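Local coordinates for protein probable amidase (Thermus thermophilus, PDB 2DC0) that is a probable amidase of the amidase signature family, built on a large mixed beta sheet flanked by helices and present here as a pair of subunits, at residues S200-H205 and R290-R295; K299-H304 and E314-G319. All blocks are in the same frame, centred on the assembly; numbering follows the deposited sequence.

Overall arrangement
Contact 1 and contact 2 lie on the same side of the chain's centre, at different depths. The centre of contact 1 is about 16 Å from the centre of the chain and that of contact 2 about 25 Å; the two are about 14 Å apart. Contact 1 is buried and polar: the loop 200-205 holds the carboxylate of a helix residue. Contact 2 is apolar and peripheral, with two buried leucines and one exposed between helices 298-303 and 310-321. Helices 281-296 and 298-303 follow one another in sequence, and helix 310-321 packs on both. The contacts meet where R295 NH1 probably donates a hydrogen bond to G319 O, at 2.9 Å, and where A294 rests against L316 and G319.

Contact 1: S200-H205 and R290-R295; sequences SRSTDH and RYEAAR
E292 reaches from its helix into the loop 200-205 and is received by two serines, one at each carboxylate oxygen. S200 OG donates to E292 OE1 at 2.6 Å, approaching from well above the carboxylate plane, 50° out of it. The same oxygen accepts the backbone amide of S202: the nearly straight bond from S202 N to E292 OE1 (3.3 Å, 173° at the hydrogen) uses the syn lone pair. S202 OG takes the other oxygen, donating to E292 OE2 at 2.8 Å from the syn side and somewhat out of plane. Beyond CG the glutamate is extended, which carries its head clear of the helix and into the bend of the loop.

A second shell positions these donors. S200 OG lies anti to its own nitrogen (chi1 170°), where it also accepts a bond from T203 OG1 at 3.1 Å. S200 N in turn donates to D204 OD1 at 2.9 Å, closing the loop on itself; T168 and the amide of L199 grip the D204 carboxylate as well. S202 OG is further tied to R334, and E292 OE2 to the hydroxyl of Y327. A buried carboxylate with this many donors is probably held ionised, and bonds at both oxygens restrain its rotation.

R201 sends its guanidinium away from the glutamate to a salt bridge with D329 of the second subunit, so the loop also borders the dimer interface. On the helix, Y291 stacks on Y327. The contact thus fastens the connection between strands 182-185 and 206-210, neighbours in the large mixed sheet, to helix 281-296, with helix 324-345 providing Y327 and R334 beside it.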
loop_
_atom_site.group_PDB
_atom_site.type_symbol
_atom_site.label_atom_id
_atom_site.label_comp_id
_atom_site.label_asym_id
_atom_site.label_seq_id
_atom_site.Cartn_x
_atom_site.Cartn_y
_atom_site.Cartn_z
ATOM N N SER A 200 -10.564 9.588 8.458
ATOM C CA SER A 200 -9.269 9.552 7.799
ATOM C C SER A 200 -9.565 9.018 6.401
ATOM O O SER A 200 -9.759 7.821 6.223
ATOM C CB SER A 200 -8.323 8.599 8.525
ATOM O OG SER A 200 -7.146 8.387 7.763
ATOM N N ARG A 201 -9.613 9.906 5.413
ATOM C CA ARG A 201 -9.912 9.493 4.050
ATOM C C ARG A 201 -9.030 8.383 3.489
ATOM O O ARG A 201 -9.509 7.564 2.712
ATOM C CB ARG A 201 -9.859 10.698 3.109
ATOM C CG ARG A 201 -10.980 11.714 3.306
ATOM C CD ARG A 201 -10.701 12.964 2.486
ATOM N NE ARG A 201 -10.552 12.654 1.067
ATOM C CZ ARG A 201 -9.872 13.405 0.204
ATOM N NH1 ARG A 201 -9.272 14.517 0.617
ATOM N NH2 ARG A 201 -9.791 13.044 -1.070
ATOM N N SER A 202 -7.754 8.343 3.867
ATOM C CA SER A 202 -6.860 7.314 3.335
ATOM C C SER A 202 -6.825 6.051 4.188
ATOM O O SER A 202 -6.063 5.124 3.905
ATOM C CB SER A 202 -5.436 7.865 3.175
ATOM O OG SER A 202 -4.827 8.110 4.429
ATOM N N THR A 203 -7.659 6.004 5.222
ATOM C CA THR A 203 -7.691 4.845 6.098
ATOM C C THR A 203 -9.105 4.360 6.421
ATOM O O THR A 203 -9.277 3.239 6.919
ATOM C CB THR A 203 -6.945 5.147 7.412
ATOM O OG1 THR A 203 -5.661 5.709 7.106
ATOM C CG2 THR A 203 -6.746 3.877 8.212
ATOM N N ASP A 204 -10.114 5.193 6.145
ATOM C CA ASP A 204 -11.517 4.819 6.415
ATOM C C ASP A 204 -11.966 3.656 5.523
ATOM O O ASP A 204 -11.506 3.517 4.389
ATOM C CB ASP A 204 -12.487 5.979 6.127
ATOM C CG ASP A 204 -12.383 7.125 7.114
ATOM O OD1 ASP A 204 -11.786 6.967 8.202
ATOM O OD2 ASP A 204 -12.933 8.204 6.787
ATOM N N HIS A 205 -12.889 2.848 6.039
ATOM C CA HIS A 205 -13.464 1.709 5.319
ATOM C C HIS A 205 -14.953 1.602 5.660
ATOM O O HIS A 205 -15.341 1.808 6.811
ATOM C CB HIS A 205 -12.847 0.373 5.755
ATOM C CG HIS A 205 -11.419 0.174 5.361
ATOM N ND1 HIS A 205 -10.382 0.874 5.936
ATOM C CD2 HIS A 205 -10.850 -0.720 4.520
ATOM C CE1 HIS A 205 -9.234 0.416 5.470
ATOM N NE2 HIS A 205 -9.489 -0.553 4.610
ATOM N N ARG A 290 -5.134 11.061 13.251
ATOM C CA ARG A 290 -5.464 12.298 13.962
ATOM C C ARG A 290 -5.190 13.525 13.100
ATOM O O ARG A 290 -5.945 14.497 13.147
ATOM C CB ARG A 290 -4.680 12.393 15.271
ATOM C CG ARG A 290 -5.163 11.393 16.310
ATOM C CD ARG A 290 -4.414 11.528 17.610
ATOM N NE ARG A 290 -4.984 10.679 18.648
ATOM C CZ ARG A 290 -4.434 10.494 19.841
ATOM N NH1 ARG A 290 -3.293 11.100 20.142
ATOM N NH2 ARG A 290 -5.024 9.703 20.730
ATOM N N TYR A 291 -4.118 13.481 12.310
ATOM C CA TYR A 291 -3.790 14.604 11.440
ATOM C C TYR A 291 -4.913 14.823 10.433
ATOM O O TYR A 291 -5.404 15.944 10.281
ATOM C CB TYR A 291 -2.488 14.355 10.674
ATOM C CG TYR A 291 -2.116 15.496 9.741
ATOM C CD1 TYR A 291 -1.403 16.601 10.208
ATOM C CD2 TYR A 291 -2.516 15.490 8.403
ATOM C CE1 TYR A 291 -1.097 17.676 9.367
ATOM C CE2 TYR A 291 -2.214 16.559 7.551
ATOM C CZ TYR A 291 -1.505 17.648 8.046
ATOM O OH TYR A 291 -1.213 18.705 7.220
ATOM N N GLU A 292 -5.316 13.757 9.743
ATOM C CA GLU A 292 -6.379 13.866 8.742
ATOM C C GLU A 292 -7.718 14.226 9.376
ATOM O O GLU A 292 -8.455 15.056 8.840
ATOM C CB GLU A 292 -6.527 12.556 7.938
ATOM C CG GLU A 292 -5.306 12.186 7.086
ATOM C CD GLU A 292 -5.568 11.033 6.107
ATOM O OE1 GLU A 292 -6.615 10.359 6.211
ATOM O OE2 GLU A 292 -4.712 10.794 5.232
ATOM N N ALA A 293 -8.026 13.610 10.517
ATOM C CA ALA A 293 -9.292 13.866 11.200
ATOM C C ALA A 293 -9.396 15.313 11.674
ATOM O O ALA A 293 -10.458 15.935 11.581
ATOM C CB ALA A 293 -9.451 12.915 12.384
ATOM N N ALA A 294 -8.294 15.847 12.186
ATOM C CA ALA A 294 -8.298 17.222 12.667
ATOM C C ALA A 294 -8.561 18.210 11.529
ATOM O O ALA A 294 -9.224 19.225 11.727
ATOM C CB ALA A 294 -6.974 17.545 13.349
ATOM N N ARG A 295 -8.052 17.918 10.338
ATOM C CA ARG A 295 -8.261 18.826 9.225
ATOM C C ARG A 295 -9.706 18.775 8.729
ATOM O O ARG A 295 -10.199 19.728 8.126
ATOM C CB ARG A 295 -7.265 18.522 8.098
ATOM C CG ARG A 295 -5.793 18.612 8.552
ATOM C CD ARG A 295 -5.535 19.951 9.242
ATOM N NE ARG A 295 -4.172 20.171 9.741
ATOM C CZ ARG A 295 -3.590 19.483 10.721
ATOM N NH1 ARG A 295 -4.232 18.487 11.325
ATOM N NH2 ARG A 295 -2.378 19.832 11.146
#

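Contact 2: K299-H304 and E314-G319; sequences KALKEH and EALLAG
L301 points a methyl at two successive leucines of helix 310-321. Its CD2 lies 3.7 Å from L316 CB, a close apolar contact at the root of that side chain rather than at its branches. The same L301 CD2 meets a branch methyl of L317, CD2, at 4.0 Å, the two side chains meeting at a slant. With CG anti to the backbone nitrogen (chi1 -170°), L301 reaches toward helix 310-321; the closest alpha carbons, those of L301 and L316, are 7.9 Å apart.

R313 and L320 also touch L301, so its neighbours on the facing helix follow an i, i+3, i+4, i+7 spacing, consistent with L301 acting as a single knob in a knobs-into-holes socket. These two consecutive helices, 298-303 and 310-321, are joined by a short loop at the edge of the amidase fold. L316 and A315 rest on L122, while A300 touches P90.

Side-chain polar bonding within the two segments is confined to helix 298-303. K299 NZ forms a salt bridge with E303 one turn later, hydrogen-bonding OE1 and OE2 at 2.7 Å each through the syn lone pair of both. G319 O accepts from R295 NH1, tying helix 310-321 to helix 281-296. At the helix end, H304 N still bonds to A300 O, although H304 itself has left helical geometry.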
loop_
_atom_site.group_PDB
_atom_site.type_symbol
_atom_site.label_atom_id
_atom_site.label_comp_id
_atom_site.label_asym_id
_atom_site.label_seq_id
_atom_site.Cartn_x
_atom_site.Cartn_y
_atom_site.Cartn_z
ATOM N N LYS A 299 -12.507 23.626 11.153
ATOM C CA LYS A 299 -13.371 24.791 11.294
ATOM C C LYS A 299 -14.214 24.698 12.566
ATOM O O LYS A 299 -14.223 25.620 13.385
ATOM C CB LYS A 299 -14.275 24.916 10.065
ATOM C CG LYS A 299 -15.142 26.163 10.040
ATOM C CD LYS A 299 -15.890 26.273 8.718
ATOM C CE LYS A 299 -16.679 27.573 8.628
ATOM N NZ LYS A 299 -17.727 27.670 9.688
ATOM N N ALA A 300 -14.912 23.580 12.740
ATOM C CA ALA A 300 -15.753 23.393 13.919
ATOM C C ALA A 300 -14.950 23.444 15.218
ATOM O O ALA A 300 -15.427 23.961 16.230
ATOM C CB ALA A 300 -16.501 22.068 13.828
ATOM N N LEU A 301 -13.734 22.909 15.189
ATOM C CA LEU A 301 -12.891 22.887 16.380
ATOM C C LEU A 301 -12.476 24.299 16.795
ATOM O O LEU A 301 -12.223 24.562 17.969
ATOM C CB LEU A 301 -11.653 22.023 16.133
ATOM C CG LEU A 301 -10.780 21.698 17.353
ATOM C CD1 LEU A 301 -11.623 21.064 18.450
ATOM C CD2 LEU A 301 -9.667 20.755 16.933
ATOM N N LYS A 302 -12.412 25.203 15.823
ATOM C CA LYS A 302 -12.051 26.585 16.097
ATOM C C LYS A 302 -13.289 27.380 16.501
ATOM O O LYS A 302 -13.264 28.132 17.469
ATOM C CB LYS A 302 -11.433 27.231 14.858
ATOM C CG LYS A 302 -10.864 28.618 15.107
ATOM C CD LYS A 302 -9.666 28.539 16.045
ATOM C CE LYS A 302 -9.029 29.897 16.264
ATOM N NZ LYS A 302 -7.836 29.788 17.146
ATOM N N GLU A 303 -14.374 27.198 15.755
ATOM C CA GLU A 303 -15.614 27.921 16.011
ATOM C C GLU A 303 -16.460 27.400 17.171
ATOM O O GLU A 303 -16.963 28.186 17.976
ATOM C CB GLU A 303 -16.456 27.957 14.736
ATOM C CG GLU A 303 -15.916 28.898 13.673
ATOM C CD GLU A 303 -16.566 28.686 12.321
ATOM O OE1 GLU A 303 -17.787 28.423 12.280
ATOM O OE2 GLU A 303 -15.856 28.793 11.299
ATOM N N HIS A 304 -16.623 26.084 17.258
ATOM C CA HIS A 304 -17.422 25.488 18.325
ATOM C C HIS A 304 -16.728 24.283 18.945
ATOM O O HIS A 304 -17.181 23.147 18.793
ATOM C CB HIS A 304 -18.790 25.058 17.786
ATOM C CG HIS A 304 -19.601 26.188 17.232
ATOM N ND1 HIS A 304 -19.374 26.728 15.984
ATOM C CD2 HIS A 304 -20.608 26.908 17.776
ATOM C CE1 HIS A 304 -20.205 27.734 15.785
ATOM N NE2 HIS A 304 -20.965 27.866 16.857
ATOM N N GLU A 314 -9.483 16.472 22.730
ATOM C CA GLU A 314 -8.058 16.291 22.975
ATOM C C GLU A 314 -7.381 15.592 21.793
ATOM O O GLU A 314 -6.285 15.984 21.373
ATOM C CB GLU A 314 -7.837 15.484 24.259
ATOM C CG GLU A 314 -6.399 15.025 24.462
ATOM C CD GLU A 314 -6.202 14.292 25.777
ATOM O OE1 GLU A 314 -7.102 13.516 26.164
ATOM O OE2 GLU A 314 -5.144 14.483 26.412
ATOM N N ALA A 315 -8.032 14.565 21.251
ATOM C CA ALA A 315 -7.475 13.834 20.113
ATOM C C ALA A 315 -7.396 14.746 18.890
ATOM O O ALA A 315 -6.402 14.741 18.165
ATOM C CB ALA A 315 -8.329 12.600 19.802
ATOM N N LEU A 316 -8.447 15.526 18.659
ATOM C CA LEU A 316 -8.453 16.438 17.527
ATOM C C LEU A 316 -7.359 17.494 17.684
ATOM O O LEU A 316 -6.676 17.835 16.715
ATOM C CB LEU A 316 -9.824 17.109 17.377
ATOM C CG LEU A 316 -10.938 16.221 16.819
ATOM C CD1 LEU A 316 -12.242 17.011 16.753
ATOM C CD2 LEU A 316 -10.559 15.717 15.424
ATOM N N LEU A 317 -7.182 18.004 18.902
ATOM C CA LEU A 317 -6.151 19.015 19.158
ATOM C C LEU A 317 -4.764 18.423 18.929
ATOM O O LEU A 317 -3.858 19.098 18.435
ATOM C CB LEU A 317 -6.264 19.548 20.589
ATOM C CG LEU A 317 -7.490 20.437 20.829
ATOM C CD1 LEU A 317 -7.625 20.751 22.309
ATOM C CD2 LEU A 317 -7.352 21.714 20.009
ATOM N N ALA A 318 -4.601 17.156 19.293
ATOM C CA ALA A 318 -3.328 16.485 19.086
ATOM C C ALA A 318 -3.104 16.421 17.575
ATOM O O ALA A 318 -1.973 16.516 17.102
ATOM C CB ALA A 318 -3.366 15.080 19.689
ATOM N N GLY A 319 -4.197 16.279 16.826
ATOM C CA GLY A 319 -4.104 16.220 15.375
ATOM C C GLY A 319 -3.683 17.554 14.769
ATOM O O GLY A 319 -2.986 17.597 13.752
#